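Local coordinates for protein CDP-4-keto-6-deoxy-D-glucose-3-dehydrase (Yersinia pseudotuberculosis, PDB 3BB8) that binds pyridoxal 5'-phosphate and probably catalyses dehydration of CDP-4-keto-6-deoxy-D-glucose at C3 during biosynthesis of lipopolysaccharide sugars, at residues 38-43 with 303-308; 176-181 with 186-191. The protein carries 1 engineered substitution. One frame throughout, in Å; residues are numbered along the deposited sequence.

Interaction 1. Residues 38-43 with 303-308; sequences GKVIGT and LERIEE
The guanidinium of Arg305 carries Val40 O over one face, 4.1 Å above its plane and close to its centre, while Gly42 CA lies at its edge, 3.6 Å from Arg305 NH1. Gly42 N comes in obliquely, 3.2 Å from Arg305 NH1; both are donors, and no hydrogen bond joins them. Val40 turns its side chain toward the helix and sets CG1 alongside the other end of the group, 4.2 Å from Arg305 NH2. Arg305 crosses from the long helix 293-323 of the aspartate aminotransferase fold to the loop leading into helix 43-55, away from the cofactor site, by a chain extended at first and then bent at chi3 (82°), which carries the flat group past Val40. Gly42 is the N-cap of helix 43-55, and its lack of a side chain admits the arginine edge so close to the backbone. Glu45, three residues further on, takes a hydrogen bond from Gly42 N at its OE1 and pairs in a salt bridge with Arg305 NH1. Ile41 faces the other way, onto Leu46 and onto Gly56 of the second subunit. No hydrogen bond joins the two segments directly; a polar link runs through Glu45, whose negative charge would offset the closeness of two N-H groups, and the carbonyl over the guanidinium face probably adds a weak electrostatic attraction.

Interaction 2. Residues 176-181 with 186-191; sequences EVRRVA and LWLIED. With PLP (pyridoxal-5'-phosphate), chain C.
In the beta-alpha-beta unit built from strand 159-165, helix 174-184 and strand 187-191, Leu188 of the last strand points its side chain toward the helix. Its CG stands anti to the backbone N (chi1 175°), and the fork is split between two helix residues: Leu188 CD1 meets Val177 CG1 at 3.7 Å, and Leu188 CD2 meets Arg178 CD, also at 3.7 Å. Both side chains cross the leucine at about a right angle. Arg178 starts out away from the strand but doubles back through bends at chi2 and chi3, laying its aliphatic part on Leu188 while its guanidinium forms a salt bridge with Asp182. Where the helix gives way to the strand, Leu186 N donates to Ala181 O, in the last turn of the helix (2.9 Å, 153° at the hydrogen), and Ala181 CB lies 3.9 Å from Leu186 O. The strand then runs parallel beside strand 159-165 in the mixed sheet of the aspartate aminotransferase fold, carrying its far end to the cofactor. There Asp191 OD1 accepts a hydrogen bond from PLP N1 (2.9 Å, 143°), the pairing of aspartate with pyridine nitrogen familiar in this fold. Thr123 OG1 is a second hydrogen-bond partner of Asp191 OD1, and Asp191 OD2 is hydrogen-bonded to Cys193 N.

Interaction 2 is nested along the chain inside the long loop closed by interaction 1: the order is 38-43, then 176-181 and 186-191, then 303-308. Their centres are 31 Å apart, on opposite sides of the chain's centre, and their nearest atoms remain about 14 Å from each other. They share no helix or strand. Interaction 1 ties the approach to helix 43-55 to the long helix 293-323, close to the second subunit; interaction 2 packs a helix against the large mixed sheet and touches the cofactor only through the strand end. The pyridoxal phosphate site itself draws on both subunits, since Trp247 of the second subunit also bonds the cofactor.

Interaction 1. Residues 38-43 with 303-308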
loop_
_atom_site.group_PDB
_atom_site.type_symbol
_atom_site.label_atom_id
_atom_site.label_comp_id
_atom_site.label_asym_id
_atom_site.label_seq_id
_atom_site.Cartn_x
_atom_site.Cartn_y
_atom_site.Cartn_z
ATOM N N GLY A 38 16.414 13.034 -6.599
ATOM C CA GLY A 38 15.313 13.560 -7.378
ATOM C C GLY A 38 15.003 12.693 -8.582
ATOM O O GLY A 38 15.835 11.900 -9.026
ATOM N N LYS A 39 13.804 12.849 -9.121
ATOM C CA LYS A 39 13.409 12.056 -10.267
ATOM C C LYS A 39 13.846 12.706 -11.565
ATOM O O LYS A 39 13.962 13.926 -11.653
ATOM C CB LYS A 39 11.889 11.865 -10.282
ATOM C CG LYS A 39 11.093 13.147 -10.471
ATOM C CD LYS A 39 9.632 12.923 -10.115
ATOM C CE LYS A 39 8.796 14.159 -10.376
ATOM N NZ LYS A 39 9.263 15.344 -9.606
ATOM N N VAL A 40 14.099 11.868 -12.562
ATOM C CA VAL A 40 14.484 12.329 -13.889
ATOM C C VAL A 40 13.522 11.659 -14.874
ATOM O O VAL A 40 13.752 10.534 -15.330
ATOM C CB VAL A 40 15.946 11.939 -14.229
ATOM C CG1 VAL A 40 16.278 12.345 -15.659
ATOM C CG2 VAL A 40 16.901 12.627 -13.258
ATOM N N ILE A 41 12.427 12.355 -15.165
ATOM C CA ILE A 41 11.411 11.852 -16.076
ATOM C C ILE A 41 11.285 12.755 -17.297
ATOM O O ILE A 41 11.677 13.922 -17.264
ATOM C CB ILE A 41 10.025 11.779 -15.397
ATOM C CG1 ILE A 41 9.538 13.191 -15.054
ATOM C CG2 ILE A 41 10.111 10.908 -14.149
ATOM C CD1 ILE A 41 8.101 13.266 -14.599
ATOM N N GLY A 42 10.717 12.208 -18.366
ATOM C CA GLY A 42 10.548 12.970 -19.583
ATOM C C GLY A 42 9.366 12.543 -20.430
ATOM O O GLY A 42 8.395 11.960 -19.934
ATOM N N THR A 43 9.463 12.839 -21.723
ATOM C CA THR A 43 8.425 12.529 -22.696
ATOM C C THR A 43 7.848 11.126 -22.569
ATOM O O THR A 43 6.638 10.960 -22.448
ATOM C CB THR A 43 8.966 12.716 -24.123
ATOM O OG1 THR A 43 9.448 14.058 -24.270
ATOM C CG2 THR A 43 7.876 12.460 -25.145
ATOM N N LEU A 303 12.342 2.338 -16.942
ATOM C CA LEU A 303 13.199 1.178 -17.164
ATOM C C LEU A 303 14.128 1.314 -18.370
ATOM O O LEU A 303 15.166 0.656 -18.441
ATOM C CB LEU A 303 12.355 -0.091 -17.310
ATOM C CG LEU A 303 11.988 -0.806 -16.005
ATOM C CD1 LEU A 303 11.110 -2.013 -16.311
ATOM C CD2 LEU A 303 13.256 -1.252 -15.290
ATOM N N GLU A 304 13.763 2.157 -19.322
ATOM C CA GLU A 304 14.617 2.328 -20.482
ATOM C C GLU A 304 15.891 3.068 -20.068
ATOM O O GLU A 304 16.996 2.724 -20.497
ATOM C CB GLU A 304 13.882 3.119 -21.570
ATOM C CG GLU A 304 12.609 2.447 -22.084
ATOM C CD GLU A 304 11.898 3.272 -23.151
ATOM O OE1 GLU A 304 12.531 3.583 -24.185
ATOM O OE2 GLU A 304 10.707 3.607 -22.958
ATOM N N ARG A 305 15.724 4.060 -19.196
ATOM C CA ARG A 305 16.821 4.903 -18.731
ATOM C C ARG A 305 17.643 4.364 -17.559
ATOM O O ARG A 305 18.602 5.004 -17.141
ATOM C CB ARG A 305 16.252 6.281 -18.372
ATOM C CG ARG A 305 15.204 6.731 -19.382
ATOM C CD ARG A 305 14.389 7.940 -18.954
ATOM N NE ARG A 305 15.080 9.201 -19.200
ATOM C CZ ARG A 305 14.461 10.351 -19.456
ATOM N NH1 ARG A 305 13.134 10.402 -19.508
ATOM N NH2 ARG A 305 15.170 11.457 -19.649
ATOM N N ILE A 306 17.297 3.190 -17.043
ATOM C CA ILE A 306 18.018 2.647 -15.898
ATOM C C ILE A 306 19.515 2.425 -16.122
ATOM O O ILE A 306 20.328 2.749 -15.253
ATOM C CB ILE A 306 17.381 1.325 -15.403
ATOM C CG1 ILE A 306 18.128 0.810 -14.170
ATOM C CG2 ILE A 306 17.414 0.282 -16.500
ATOM C CD1 ILE A 306 18.071 1.744 -12.981
ATOM N N GLU A 307 19.888 1.873 -17.274
ATOM C CA GLU A 307 21.303 1.626 -17.545
ATOM C C GLU A 307 22.068 2.940 -17.611
ATOM O O GLU A 307 23.194 3.040 -17.133
ATOM C CB GLU A 307 21.464 0.833 -18.842
ATOM C CG GLU A 307 20.953 -0.596 -18.718
ATOM C CD GLU A 307 21.184 -1.424 -19.967
ATOM O OE1 GLU A 307 20.575 -1.110 -21.013
ATOM O OE2 GLU A 307 21.978 -2.391 -19.898
ATOM N N GLU A 308 21.437 3.946 -18.200
ATOM C CA GLU A 308 22.021 5.270 -18.310
ATOM C C GLU A 308 22.233 5.793 -16.882
ATOM O O GLU A 308 23.342 6.178 -16.495
ATOM C CB GLU A 308 21.054 6.187 -19.058
ATOM C CG GLU A 308 21.548 7.606 -19.248
ATOM C CD GLU A 308 20.416 8.618 -19.199
ATOM O OE1 GLU A 308 19.350 8.354 -19.800
ATOM O OE2 GLU A 308 20.597 9.684 -18.561
#

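Interaction 2. Residues 176-181 with 186-191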
loop_
_atom_site.group_PDB
_atom_site.type_symbol
_atom_site.label_atom_id
_atom_site.label_comp_id
_atom_site.label_asym_id
_atom_site.label_seq_id
_atom_site.Cartn_x
_atom_site.Cartn_y
_atom_site.Cartn_z
ATOM N N GLU A 176 30.438 -13.054 3.224
ATOM C CA GLU A 176 30.322 -13.443 4.625
ATOM C C GLU A 176 28.872 -13.679 5.040
ATOM O O GLU A 176 28.578 -14.648 5.746
ATOM C CB GLU A 176 30.957 -12.382 5.531
ATOM C CG GLU A 176 30.862 -12.680 7.032
ATOM C CD GLU A 176 31.466 -14.028 7.429
ATOM O OE1 GLU A 176 32.063 -14.710 6.561
ATOM O OE2 GLU A 176 31.345 -14.405 8.618
ATOM N N VAL A 177 27.968 -12.802 4.605
ATOM C CA VAL A 177 26.553 -12.939 4.946
ATOM C C VAL A 177 25.999 -14.280 4.464
ATOM O O VAL A 177 25.439 -15.044 5.246
ATOM C CB VAL A 177 25.713 -11.790 4.341
ATOM C CG1 VAL A 177 24.236 -12.017 4.643
ATOM C CG2 VAL A 177 26.160 -10.455 4.924
ATOM N N ARG A 178 26.151 -14.563 3.176
ATOM C CA ARG A 178 25.676 -15.829 2.639
ATOM C C ARG A 178 26.347 -16.980 3.385
ATOM O O ARG A 178 25.684 -17.927 3.818
ATOM C CB ARG A 178 25.978 -15.924 1.143
ATOM C CG ARG A 178 24.905 -15.298 0.268
ATOM C CD ARG A 178 23.564 -15.977 0.518
ATOM N NE ARG A 178 23.656 -17.411 0.277
ATOM C CZ ARG A 178 23.843 -17.947 -0.924
ATOM N NH1 ARG A 178 23.946 -17.164 -1.994
ATOM N NH2 ARG A 178 23.958 -19.263 -1.055
ATOM N N ARG A 179 27.662 -16.892 3.544
ATOM C CA ARG A 179 28.398 -17.925 4.246
ATOM C C ARG A 179 27.690 -18.217 5.567
ATOM O O ARG A 179 27.418 -19.372 5.898
ATOM C CB ARG A 179 29.827 -17.460 4.527
ATOM C CG ARG A 179 30.833 -18.590 4.726
ATOM C CD ARG A 179 31.865 -18.220 5.774
ATOM N NE ARG A 179 31.366 -18.486 7.119
ATOM C CZ ARG A 179 31.721 -17.799 8.199
ATOM N NH1 ARG A 179 32.579 -16.792 8.089
ATOM N NH2 ARG A 179 31.230 -18.125 9.390
ATOM N N VAL A 180 27.385 -17.165 6.319
ATOM C CA VAL A 180 26.721 -17.326 7.609
ATOM C C VAL A 180 25.275 -17.797 7.457
ATOM O O VAL A 180 24.773 -18.572 8.275
ATOM C CB VAL A 180 26.720 -16.012 8.401
ATOM C CG1 VAL A 180 26.204 -16.262 9.811
ATOM C CG2 VAL A 180 28.120 -15.429 8.438
ATOM N N ALA A 181 24.610 -17.328 6.409
ATOM C CA ALA A 181 23.225 -17.706 6.168
ATOM C C ALA A 181 23.138 -19.182 5.803
ATOM O O ALA A 181 22.361 -19.929 6.398
ATOM C CB ALA A 181 22.631 -16.850 5.050
ATOM N N LEU A 186 19.709 -19.975 7.452
ATOM C CA LEU A 186 18.882 -18.808 7.705
ATOM C C LEU A 186 18.356 -18.239 6.398
ATOM O O LEU A 186 19.028 -18.310 5.367
ATOM C CB LEU A 186 19.702 -17.727 8.403
ATOM C CG LEU A 186 20.403 -18.075 9.713
ATOM C CD1 LEU A 186 21.306 -16.915 10.115
ATOM C CD2 LEU A 186 19.371 -18.371 10.796
ATOM N N TRP A 187 17.147 -17.686 6.454
ATOM C CA TRP A 187 16.527 -17.043 5.296
ATOM C C TRP A 187 17.286 -15.741 5.076
ATOM O O TRP A 187 17.714 -15.112 6.042
ATOM C CB TRP A 187 15.063 -16.683 5.591
ATOM C CG TRP A 187 14.103 -17.816 5.555
ATOM C CD1 TRP A 187 13.449 -18.375 6.614
ATOM C CD2 TRP A 187 13.645 -18.501 4.389
ATOM N NE1 TRP A 187 12.605 -19.368 6.175
ATOM C CE2 TRP A 187 12.707 -19.465 4.812
ATOM C CE3 TRP A 187 13.934 -18.389 3.023
ATOM C CZ2 TRP A 187 12.057 -20.309 3.922
ATOM C CZ3 TRP A 187 13.288 -19.224 2.141
ATOM C CH2 TRP A 187 12.358 -20.173 2.592
ATOM N N LEU A 188 17.446 -15.324 3.826
ATOM C CA LEU A 188 18.138 -14.066 3.555
ATOM C C LEU A 188 17.324 -13.099 2.695
ATOM O O LEU A 188 16.993 -13.403 1.542
ATOM C CB LEU A 188 19.490 -14.304 2.860
ATOM C CG LEU A 188 20.173 -12.980 2.452
ATOM C CD1 LEU A 188 20.665 -12.274 3.703
ATOM C CD2 LEU A 188 21.328 -13.220 1.485
ATOM N N ILE A 189 17.015 -11.927 3.245
ATOM C CA ILE A 189 16.281 -10.921 2.479
ATOM C C ILE A 189 17.173 -9.714 2.186
ATOM O O ILE A 189 17.697 -9.072 3.099
ATOM C CB ILE A 189 15.013 -10.443 3.217
ATOM C CG1 ILE A 189 14.000 -11.588 3.281
ATOM C CG2 ILE A 189 14.387 -9.256 2.476
ATOM C CD1 ILE A 189 12.836 -11.332 4.174
ATOM N N GLU A 190 17.340 -9.424 0.900
ATOM C CA GLU A 190 18.149 -8.301 0.443
ATOM C C GLU A 190 17.310 -7.060 0.146
ATOM O O GLU A 190 16.628 -7.006 -0.879
ATOM C CB GLU A 190 18.871 -8.657 -0.853
ATOM C CG GLU A 190 20.181 -9.391 -0.744
ATOM C CD GLU A 190 20.748 -9.664 -2.126
ATOM O OE1 GLU A 190 20.372 -10.688 -2.739
ATOM O OE2 GLU A 190 21.545 -8.839 -2.618
ATOM N N ASP A 191 17.358 -6.064 1.026
ATOM C CA ASP A 191 16.642 -4.818 0.780
ATOM C C ASP A 191 17.536 -4.024 -0.176
ATOM O O ASP A 191 18.580 -3.505 0.221
ATOM C CB ASP A 191 16.440 -4.047 2.090
ATOM C CG ASP A 191 15.759 -2.694 1.883
ATOM O OD1 ASP A 191 15.239 -2.142 2.882
ATOM O OD2 ASP A 191 15.751 -2.179 0.737
HETATM N N1 PLP C . 14.605 0.705 2.645
HETATM C C2 PLP C . 15.530 1.662 2.261
HETATM C C2A PLP C . 16.993 1.403 2.595
HETATM C C3 PLP C . 15.096 2.835 1.574
HETATM O O3 PLP C . 15.963 3.794 1.185
HETATM C C4 PLP C . 13.679 3.022 1.274
HETATM C C4A PLP C . 13.260 4.314 0.490
HETATM C C5 PLP C . 12.771 2.002 1.709
HETATM C C6 PLP C . 13.287 0.839 2.402
HETATM C C5A PLP C . 11.285 1.978 1.518
HETATM O O4P PLP C . 10.864 2.532 0.353
HETATM P P PLP C . 9.590 3.498 0.188
HETATM O O1P PLP C . 9.233 3.453 -1.284
HETATM O O2P PLP C . 10.124 4.983 0.632
HETATM O O3P PLP C . 8.451 3.029 1.098
#